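Local coordinates for PH1570-like domain-containing protein (Pyrococcus horikoshii, PDB 2HQ4) that is of unknown function but belongs to the PH1570 family and folds into an antiparallel beta-sheet with helices packed against it, at residues A39-Y51 with S149-W161. Residues are numbered along the deposited sequence; the frame is centred on the assembly and turned at random.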
ATOM      1  N   ALA A  39       4.240  -5.706  -3.310  1.00 20.95           N
ATOM      2  CA  ALA A  39       3.609  -5.326  -2.041  1.00 19.89           C
ATOM      3  C   ALA A  39       2.329  -6.112  -1.804  1.00 18.93           C
ATOM      4  O   ALA A  39       1.483  -5.694  -1.004  1.00 19.62           O
ATOM      5  CB  ALA A  39       3.330  -3.835  -2.016  1.00 18.72           C
ATOM      6  N   ARG A  40       2.156  -7.252  -2.470  1.00 19.06           N
ATOM      7  CA  ARG A  40       0.866  -7.962  -2.336  1.00 20.12           C
ATOM      8  C   ARG A  40       0.488  -8.372  -0.913  1.00 19.56           C
ATOM      9  O   ARG A  40      -0.689  -8.328  -0.544  1.00 18.00           O
ATOM     10  CB  ARG A  40       0.710  -9.092  -3.360  1.00 19.95           C
ATOM     11  CG  ARG A  40       0.339  -8.557  -4.805  1.00 19.60           C
ATOM     12  CD  ARG A  40       0.623  -9.597  -5.919  1.00 23.73           C
ATOM     13  NE  ARG A  40       1.869 -10.312  -5.623  1.00 31.06           N
ATOM     14  CZ  ARG A  40       2.133 -11.553  -6.014  1.00 35.29           C
ATOM     15  NH1 ARG A  40       1.237 -12.221  -6.738  1.00 39.09           N
ATOM     16  NH2 ARG A  40       3.274 -12.128  -5.663  1.00 36.87           N
ATOM     17  N   LYS A  41       1.468  -8.756  -0.099  1.00 19.16           N
ATOM     18  CA  LYS A  41       1.168  -9.137   1.279  1.00 21.29           C
ATOM     19  C   LYS A  41       0.742  -7.935   2.167  1.00 19.76           C
ATOM     20  O   LYS A  41      -0.016  -8.089   3.110  1.00 18.32           O
ATOM     21  CB  LYS A  41       2.360  -9.899   1.907  1.00 23.25           C
ATOM     22  CG  LYS A  41       2.576 -11.336   1.335  1.00 22.74           C
ATOM     23  CD  LYS A  41       3.665 -12.053   2.166  1.00 26.24           C
ATOM     24  CE  LYS A  41       4.096 -13.392   1.521  1.00 31.86           C
ATOM     25  NZ  LYS A  41       5.121 -14.042   2.410  1.00 34.57           N
ATOM     26  N   VAL A  42       1.285  -6.749   1.894  1.00 18.87           N
ATOM     27  CA  VAL A  42       0.772  -5.532   2.553  1.00 17.90           C
ATOM     28  C   VAL A  42      -0.711  -5.334   2.187  1.00 17.70           C
ATOM     29  O   VAL A  42      -1.556  -5.073   3.055  1.00 17.17           O
ATOM     30  CB  VAL A  42       1.605  -4.261   2.148  1.00 18.45           C
ATOM     31  CG1 VAL A  42       1.009  -2.993   2.812  1.00 18.04           C
ATOM     32  CG2 VAL A  42       3.056  -4.467   2.556  1.00 17.90           C
ATOM     33  N   LEU A  43      -1.051  -5.520   0.918  1.00 17.13           N
ATOM     34  CA  LEU A  43      -2.442  -5.343   0.505  1.00 17.65           C
ATOM     35  C   LEU A  43      -3.350  -6.408   1.170  1.00 17.06           C
ATOM     36  O   LEU A  43      -4.465  -6.109   1.655  1.00 14.95           O
ATOM     37  CB  LEU A  43      -2.520  -5.341  -1.028  1.00 17.66           C
ATOM     38  CG  LEU A  43      -2.419  -3.938  -1.694  1.00 18.93           C
ATOM     39  CD1 LEU A  43      -1.222  -3.106  -1.241  1.00 22.04           C
ATOM     40  CD2 LEU A  43      -2.399  -4.163  -3.173  1.00 22.08           C
ATOM     41  N   LEU A  44      -2.856  -7.644   1.247  1.00 17.39           N
ATOM     42  CA  LEU A  44      -3.591  -8.725   1.944  1.00 17.77           C
ATOM     43  C   LEU A  44      -3.856  -8.388   3.392  1.00 17.36           C
ATOM     44  O   LEU A  44      -4.975  -8.585   3.907  1.00 18.76           O
ATOM     45  CB  LEU A  44      -2.797 -10.051   1.903  1.00 18.12           C
ATOM     46  CG  LEU A  44      -2.755 -10.695   0.535  1.00 20.16           C
ATOM     47  CD1 LEU A  44      -1.802 -11.947   0.542  1.00 21.09           C
ATOM     48  CD2 LEU A  44      -4.173 -11.114   0.212  1.00 22.16           C
ATOM     49  N   ALA A  45      -2.838  -7.865   4.066  1.00 17.03           N
ATOM     50  CA  ALA A  45      -3.005  -7.465   5.463  1.00 16.72           C
ATOM     51  C   ALA A  45      -4.033  -6.336   5.608  1.00 17.23           C
ATOM     52  O   ALA A  45      -4.829  -6.328   6.554  1.00 18.26           O
ATOM     53  CB  ALA A  45      -1.650  -7.055   6.051  1.00 16.90           C
ATOM     54  N   MET A  46      -4.019  -5.380   4.680  1.00 15.39           N
ATOM     55  CA  MET A  46      -5.024  -4.293   4.698  1.00 15.48           C
ATOM     56  C   MET A  46      -6.452  -4.838   4.545  1.00 16.84           C
ATOM     57  O   MET A  46      -7.372  -4.340   5.197  1.00 17.35           O
ATOM     58  CB  MET A  46      -4.733  -3.285   3.544  1.00 15.08           C
ATOM     59  CG  MET A  46      -3.392  -2.459   3.706  1.00 16.03           C
ATOM     60  SD  MET A  46      -2.906  -1.545   2.217  1.00  8.38           S
ATOM     61  CE  MET A  46      -4.200  -0.277   2.237  1.00 18.85           C
ATOM     62  N   ILE A  47      -6.644  -5.823   3.660  1.00 17.05           N
ATOM     63  CA  ILE A  47      -7.960  -6.453   3.417  1.00 17.94           C
ATOM     64  C   ILE A  47      -8.441  -7.183   4.669  1.00 19.08           C
ATOM     65  O   ILE A  47      -9.585  -7.016   5.112  1.00 18.54           O
ATOM     66  CB  ILE A  47      -7.892  -7.430   2.181  1.00 18.26           C
ATOM     67  CG1 ILE A  47      -7.790  -6.629   0.891  1.00 17.66           C
ATOM     68  CG2 ILE A  47      -9.134  -8.329   2.116  1.00 17.19           C
ATOM     69  CD1 ILE A  47      -7.210  -7.447  -0.394  1.00 18.79           C
ATOM     70  N   TYR A  48      -7.553  -7.994   5.247  1.00 19.86           N
ATOM     71  CA  TYR A  48      -7.816  -8.657   6.513  1.00 22.43           C
ATOM     72  C   TYR A  48      -8.277  -7.673   7.590  1.00 22.38           C
ATOM     73  O   TYR A  48      -9.306  -7.892   8.274  1.00 22.65           O
ATOM     74  CB  TYR A  48      -6.552  -9.389   6.950  1.00 22.68           C
ATOM     75  CG  TYR A  48      -6.685 -10.239   8.200  1.00 27.35           C
ATOM     76  CD1 TYR A  48      -7.050 -11.593   8.123  1.00 27.24           C
ATOM     77  CD2 TYR A  48      -6.397  -9.702   9.457  1.00 26.61           C
ATOM     78  CE1 TYR A  48      -7.157 -12.386   9.307  1.00 28.46           C
ATOM     79  CE2 TYR A  48      -6.515 -10.474  10.625  1.00 29.09           C
ATOM     80  CZ  TYR A  48      -6.882 -11.807  10.527  1.00 28.47           C
ATOM     81  OH  TYR A  48      -6.956 -12.538  11.694  1.00 31.93           O
ATOM     82  N   GLU A  49      -7.514  -6.600   7.752  1.00 21.89           N
ATOM     83  CA  GLU A  49      -7.837  -5.610   8.762  1.00 23.29           C
ATOM     84  C   GLU A  49      -9.189  -4.933   8.479  1.00 21.74           C
ATOM     85  O   GLU A  49      -9.948  -4.698   9.418  1.00 21.02           O
ATOM     86  CB  GLU A  49      -6.707  -4.581   8.901  1.00 23.08           C
ATOM     87  CG  GLU A  49      -7.047  -3.442   9.861  1.00 27.15           C
ATOM     88  CD  GLU A  49      -5.880  -2.523  10.140  1.00 28.42           C
ATOM     89  OE1 GLU A  49      -4.716  -2.925   9.897  1.00 33.09           O
ATOM     90  OE2 GLU A  49      -6.124  -1.391  10.634  1.00 36.62           O
ATOM     91  N   LEU A  50      -9.497  -4.659   7.207  1.00 19.48           N
ATOM     92  CA  LEU A  50     -10.758  -4.035   6.826  1.00 20.89           C
ATOM     93  C   LEU A  50     -12.006  -4.894   7.174  1.00 22.49           C
ATOM     94  O   LEU A  50     -13.044  -4.349   7.581  1.00 20.89           O
ATOM     95  CB  LEU A  50     -10.781  -3.670   5.343  1.00 20.24           C
ATOM     96  CG  LEU A  50     -10.044  -2.414   4.842  1.00 20.83           C
ATOM     97  CD1 LEU A  50     -10.221  -2.290   3.314  1.00 19.34           C
ATOM     98  CD2 LEU A  50     -10.607  -1.118   5.559  1.00 20.74           C
ATOM     99  N   TYR A  51     -11.873  -6.216   7.029  1.00 22.25           N
ATOM    100  CA  TYR A  51     -13.000  -7.151   7.140  1.00 22.04           C
ATOM    101  C   TYR A  51     -13.005  -7.950   8.441  1.00 23.80           C
ATOM    102  O   TYR A  51     -14.006  -8.599   8.771  1.00 24.54           O
ATOM    103  CB  TYR A  51     -13.091  -8.057   5.872  1.00 21.71           C
ATOM    104  CG  TYR A  51     -13.684  -7.260   4.745  1.00 20.82           C
ATOM    105  CD1 TYR A  51     -15.075  -7.109   4.643  1.00 21.45           C
ATOM    106  CD2 TYR A  51     -12.870  -6.508   3.881  1.00 20.56           C
ATOM    107  CE1 TYR A  51     -15.651  -6.310   3.641  1.00 19.76           C
ATOM    108  CE2 TYR A  51     -13.431  -5.684   2.864  1.00 20.50           C
ATOM    109  CZ  TYR A  51     -14.823  -5.606   2.754  1.00 21.11           C
ATOM    110  OH  TYR A  51     -15.392  -4.826   1.782  1.00 22.24           O
ATOM    111  N   SER A 149      -5.879   9.373   4.421  1.00 17.05           N
ATOM    112  CA  SER A 149      -5.939   8.489   5.579  1.00 17.89           C
ATOM    113  C   SER A 149      -5.577   7.030   5.236  1.00 17.66           C
ATOM    114  O   SER A 149      -5.312   6.196   6.153  1.00 16.63           O
ATOM    115  CB  SER A 149      -7.324   8.558   6.251  1.00 15.98           C
ATOM    116  OG  SER A 149      -8.316   8.124   5.385  1.00 16.60           O
ATOM    117  N   ILE A 150      -5.568   6.718   3.942  1.00 16.60           N
ATOM    118  CA  ILE A 150      -5.099   5.343   3.560  1.00 17.08           C
ATOM    119  C   ILE A 150      -3.623   5.155   3.973  1.00 17.81           C
ATOM    120  O   ILE A 150      -3.176   4.034   4.195  1.00 17.54           O
ATOM    121  CB  ILE A 150      -5.282   5.063   2.052  1.00 17.31           C
ATOM    122  CG1 ILE A 150      -6.729   5.292   1.620  1.00 18.87           C
ATOM    123  CG2 ILE A 150      -4.767   3.588   1.629  1.00 15.13           C
ATOM    124  CD1 ILE A 150      -7.707   4.877   2.575  1.00 19.99           C
ATOM    125  N   ALA A 151      -2.865   6.249   4.083  1.00 17.69           N
ATOM    126  CA  ALA A 151      -1.440   6.150   4.461  1.00 18.38           C
ATOM    127  C   ALA A 151      -1.226   5.281   5.697  1.00 17.92           C
ATOM    128  O   ALA A 151      -0.382   4.417   5.676  1.00 16.28           O
ATOM    129  CB  ALA A 151      -0.775   7.547   4.682  1.00 17.72           C
ATOM    130  N   ASN A 152      -1.987   5.514   6.771  1.00 18.09           N
ATOM    131  CA  ASN A 152      -1.788   4.747   8.024  1.00 18.11           C
ATOM    132  C   ASN A 152      -2.057   3.258   7.902  1.00 16.99           C
ATOM    133  O   ASN A 152      -1.439   2.470   8.608  1.00 17.58           O
ATOM    134  CB  ASN A 152      -2.621   5.318   9.201  1.00 17.71           C
ATOM    135  CG  ASN A 152      -2.359   6.840   9.407  1.00 20.99           C
ATOM    136  OD1 ASN A 152      -1.745   7.254  10.407  1.00 23.69           O
ATOM    137  ND2 ASN A 152      -2.782   7.644   8.440  1.00 17.72           N
ATOM    138  N   LYS A 153      -3.008   2.907   7.059  1.00 17.88           N
ATOM    139  CA  LYS A 153      -3.359   1.510   6.783  1.00 19.06           C
ATOM    140  C   LYS A 153      -2.168   0.769   6.147  1.00 19.70           C
ATOM    141  O   LYS A 153      -1.980  -0.437   6.389  1.00 20.02           O
ATOM    142  CB  LYS A 153      -4.544   1.458   5.849  1.00 18.58           C
ATOM    143  CG  LYS A 153      -5.851   2.081   6.467  1.00 21.16           C
ATOM    144  CD  LYS A 153      -7.002   1.931   5.456  1.00 21.38           C
ATOM    145  CE  LYS A 153      -8.351   2.540   5.952  1.00 22.01           C
ATOM    146  NZ  LYS A 153      -8.524   2.584   7.433  1.00 25.04           N
ATOM    147  N   ILE A 154      -1.427   1.482   5.304  1.00 18.37           N
ATOM    148  CA  ILE A 154      -0.196   0.967   4.654  1.00 18.79           C
ATOM    149  C   ILE A 154       0.966   0.946   5.605  1.00 20.24           C
ATOM    150  O   ILE A 154       1.666  -0.079   5.713  1.00 21.69           O
ATOM    151  CB  ILE A 154       0.156   1.773   3.354  1.00 17.65           C
ATOM    152  CG1 ILE A 154      -0.928   1.590   2.290  1.00 15.79           C
ATOM    153  CG2 ILE A 154       1.523   1.350   2.725  1.00 17.95           C
ATOM    154  CD1 ILE A 154      -0.931   2.729   1.246  1.00 15.81           C
ATOM    155  N   LEU A 155       1.170   2.054   6.321  1.00 22.27           N
ATOM    156  CA  LEU A 155       2.345   2.250   7.164  1.00 24.02           C
ATOM    157  C   LEU A 155       2.437   1.163   8.229  1.00 26.19           C
ATOM    158  O   LEU A 155       3.542   0.792   8.642  1.00 25.70           O
ATOM    159  CB  LEU A 155       2.311   3.628   7.822  1.00 24.26           C
ATOM    160  CG  LEU A 155       2.568   4.867   6.953  1.00 25.54           C
ATOM    161  CD1 LEU A 155       2.331   6.180   7.764  1.00 26.20           C
ATOM    162  CD2 LEU A 155       3.984   4.787   6.377  1.00 26.29           C
ATOM    163  N   LYS A 156       1.274   0.631   8.616  1.00 26.98           N
ATOM    164  CA  LYS A 156       1.184  -0.415   9.657  1.00 29.73           C
ATOM    165  C   LYS A 156       1.886  -1.735   9.238  1.00 29.20           C
ATOM    166  O   LYS A 156       2.362  -2.501  10.094  1.00 27.98           O
ATOM    167  CB  LYS A 156      -0.282  -0.662   9.984  1.00 28.74           C
ATOM    168  CG  LYS A 156      -0.556  -1.816  10.922  1.00 34.14           C
ATOM    169  CD  LYS A 156      -2.047  -1.914  11.277  1.00 33.82           C
ATOM    170  CE  LYS A 156      -2.638  -0.546  11.576  1.00 38.59           C
ATOM    171  NZ  LYS A 156      -4.062  -0.689  11.977  1.00 41.00           N
ATOM    172  N   TYR A 157       1.964  -1.974   7.934  1.00 29.38           N
ATOM    173  CA  TYR A 157       2.357  -3.291   7.420  1.00 30.82           C
ATOM    174  C   TYR A 157       3.581  -3.286   6.529  1.00 31.44           C
ATOM    175  O   TYR A 157       4.033  -4.368   6.088  1.00 30.63           O
ATOM    176  CB  TYR A 157       1.203  -3.937   6.661  1.00 29.67           C
ATOM    177  CG  TYR A 157       0.019  -4.197   7.547  1.00 30.24           C
ATOM    178  CD1 TYR A 157       0.123  -5.058   8.638  1.00 28.71           C
ATOM    179  CD2 TYR A 157      -1.209  -3.603   7.281  1.00 28.36           C
ATOM    180  CE1 TYR A 157      -0.980  -5.305   9.458  1.00 30.27           C
ATOM    181  CE2 TYR A 157      -2.313  -3.842   8.095  1.00 30.57           C
ATOM    182  CZ  TYR A 157      -2.183  -4.683   9.170  1.00 28.92           C
ATOM    183  OH  TYR A 157      -3.279  -4.915   9.959  1.00 32.65           O
ATOM    184  N   ILE A 158       4.141  -2.113   6.267  1.00 32.67           N
ATOM    185  CA  ILE A 158       5.231  -2.076   5.263  1.00 34.37           C
ATOM    186  C   ILE A 158       6.540  -2.612   5.768  1.00 35.71           C
ATOM    187  O   ILE A 158       7.489  -2.771   4.977  1.00 36.05           O
ATOM    188  CB  ILE A 158       5.515  -0.674   4.663  1.00 34.47           C
ATOM    189  CG1 ILE A 158       5.846   0.345   5.767  1.00 34.47           C
ATOM    190  CG2 ILE A 158       4.427  -0.269   3.682  1.00 32.62           C
ATOM    191  CD1 ILE A 158       6.291   1.722   5.195  1.00 33.92           C
ATOM    192  N   TRP A 159       6.621  -2.854   7.072  1.00 38.00           N
ATOM    193  CA  TRP A 159       7.885  -3.337   7.655  1.00 40.92           C
ATOM    194  C   TRP A 159       7.911  -4.829   7.778  1.00 41.75           C
ATOM    195  O   TRP A 159       8.964  -5.402   8.023  1.00 42.50           O
ATOM    196  CB  TRP A 159       8.144  -2.687   9.007  1.00 41.42           C
ATOM    197  CG  TRP A 159       8.206  -1.244   8.858  1.00 43.34           C
ATOM    198  CD1 TRP A 159       7.333  -0.331   9.372  1.00 42.65           C
ATOM    199  CD2 TRP A 159       9.168  -0.503   8.080  1.00 43.25           C
ATOM    200  NE1 TRP A 159       7.701   0.935   8.982  1.00 44.16           N
ATOM    201  CE2 TRP A 159       8.820   0.861   8.191  1.00 43.60           C
ATOM    202  CE3 TRP A 159      10.294  -0.860   7.315  1.00 43.89           C
ATOM    203  CZ2 TRP A 159       9.554   1.879   7.555  1.00 43.04           C
ATOM    204  CZ3 TRP A 159      11.030   0.154   6.677  1.00 43.57           C
ATOM    205  CH2 TRP A 159      10.660   1.506   6.819  1.00 43.20           C
ATOM    206  N   LYS A 160       6.738  -5.440   7.640  1.00 42.74           N
ATOM    207  CA  LYS A 160       6.543  -6.861   7.855  1.00 44.46           C
ATOM    208  C   LYS A 160       6.829  -7.774   6.642  1.00 45.18           C
ATOM    209  O   LYS A 160       7.012  -8.982   6.824  1.00 45.56           O
ATOM    210  CB  LYS A 160       5.118  -7.128   8.368  1.00 44.77           C
ATOM    211  CG  LYS A 160       4.976  -7.257   9.873  1.00 47.34           C
ATOM    212  CD  LYS A 160       4.162  -8.527  10.204  1.00 51.56           C
ATOM    213  CE  LYS A 160       3.675  -8.584  11.663  1.00 52.50           C
ATOM    214  NZ  LYS A 160       2.772  -7.431  12.003  1.00 51.91           N
ATOM    215  N   TRP A 161       6.885  -7.240   5.416  1.00 45.98           N
ATOM    216  CA  TRP A 161       6.944  -8.134   4.229  1.00 45.40           C
ATOM    217  C   TRP A 161       7.762  -7.717   2.970  1.00 46.11           C
ATOM    218  O   TRP A 161       8.660  -6.858   3.008  1.00 46.34           O
ATOM    219  CB  TRP A 161       5.502  -8.534   3.839  1.00 44.67           C
ATOM    220  CG  TRP A 161       4.787  -9.345   4.908  1.00 43.32           C
ATOM    221  CD1 TRP A 161       5.102 -10.619   5.320  1.00 43.27           C
ATOM    222  CD2 TRP A 161       3.649  -8.949   5.686  1.00 42.70           C
ATOM    223  NE1 TRP A 161       4.239 -11.032   6.305  1.00 42.34           N
ATOM    224  CE2 TRP A 161       3.336 -10.028   6.552  1.00 42.96           C
ATOM    225  CE3 TRP A 161       2.865  -7.788   5.742  1.00 42.63           C
ATOM    226  CZ2 TRP A 161       2.271  -9.977   7.460  1.00 42.99           C
ATOM    227  CZ3 TRP A 161       1.816  -7.736   6.651  1.00 42.14           C
ATOM    228  CH2 TRP A 161       1.523  -8.827   7.491  1.00 42.35           C
TER
HETATM  229  O   HOH W   1      -4.288  -1.629   7.316  1.00 22.93           O
HETATM  230  O   HOH W   2      -8.191  -0.552   8.049  1.00 28.19           O
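Glu49 grips two neighbouring residues of segment 149-161 with its two carboxylate oxygens. Glu49 OE1 sits at the edge of the Tyr157 ring, near its plane, and accepts a very short bond, 2.5 Å, from Tyr157 OH. The carboxylate stands 75° to the ring. Glu49 OE2 takes Lys156 NZ at 2.6 Å in a salt bridge, on its syn side but somewhat out of the carboxylate plane. A water joins OE1, weakly, to Lys153 O. Extended, with CG anti to the backbone N (chi1 175°), the Glu49 chain carries its carboxylate to both partners. The Tyr157 ring is sandwiched between Ala45 CB, 3.5 Å from its centroid, and Lys156 CG. Ala45 CB also meets Trp161 CZ3 at 3.6 Å. Lys41 crosses that indole at about a right angle, CB over one face toward the rim and CD in an off-centre CH-pi contact with the five-membered ring. On the inner side, Met46 SD lies 3.7 Å from Ile154 CG1, and Val42 CG1 packs on Tyr157 CB. Replacing Glu49 with alanine removes both oxygens, which is likely to leave the Tyr157 hydroxyl and Lys156 ammonium without these mates. A charged margin thus borders an apolar interior, joining helix 150-155 and the residues after it to helix 40-55 beside strand 141-145.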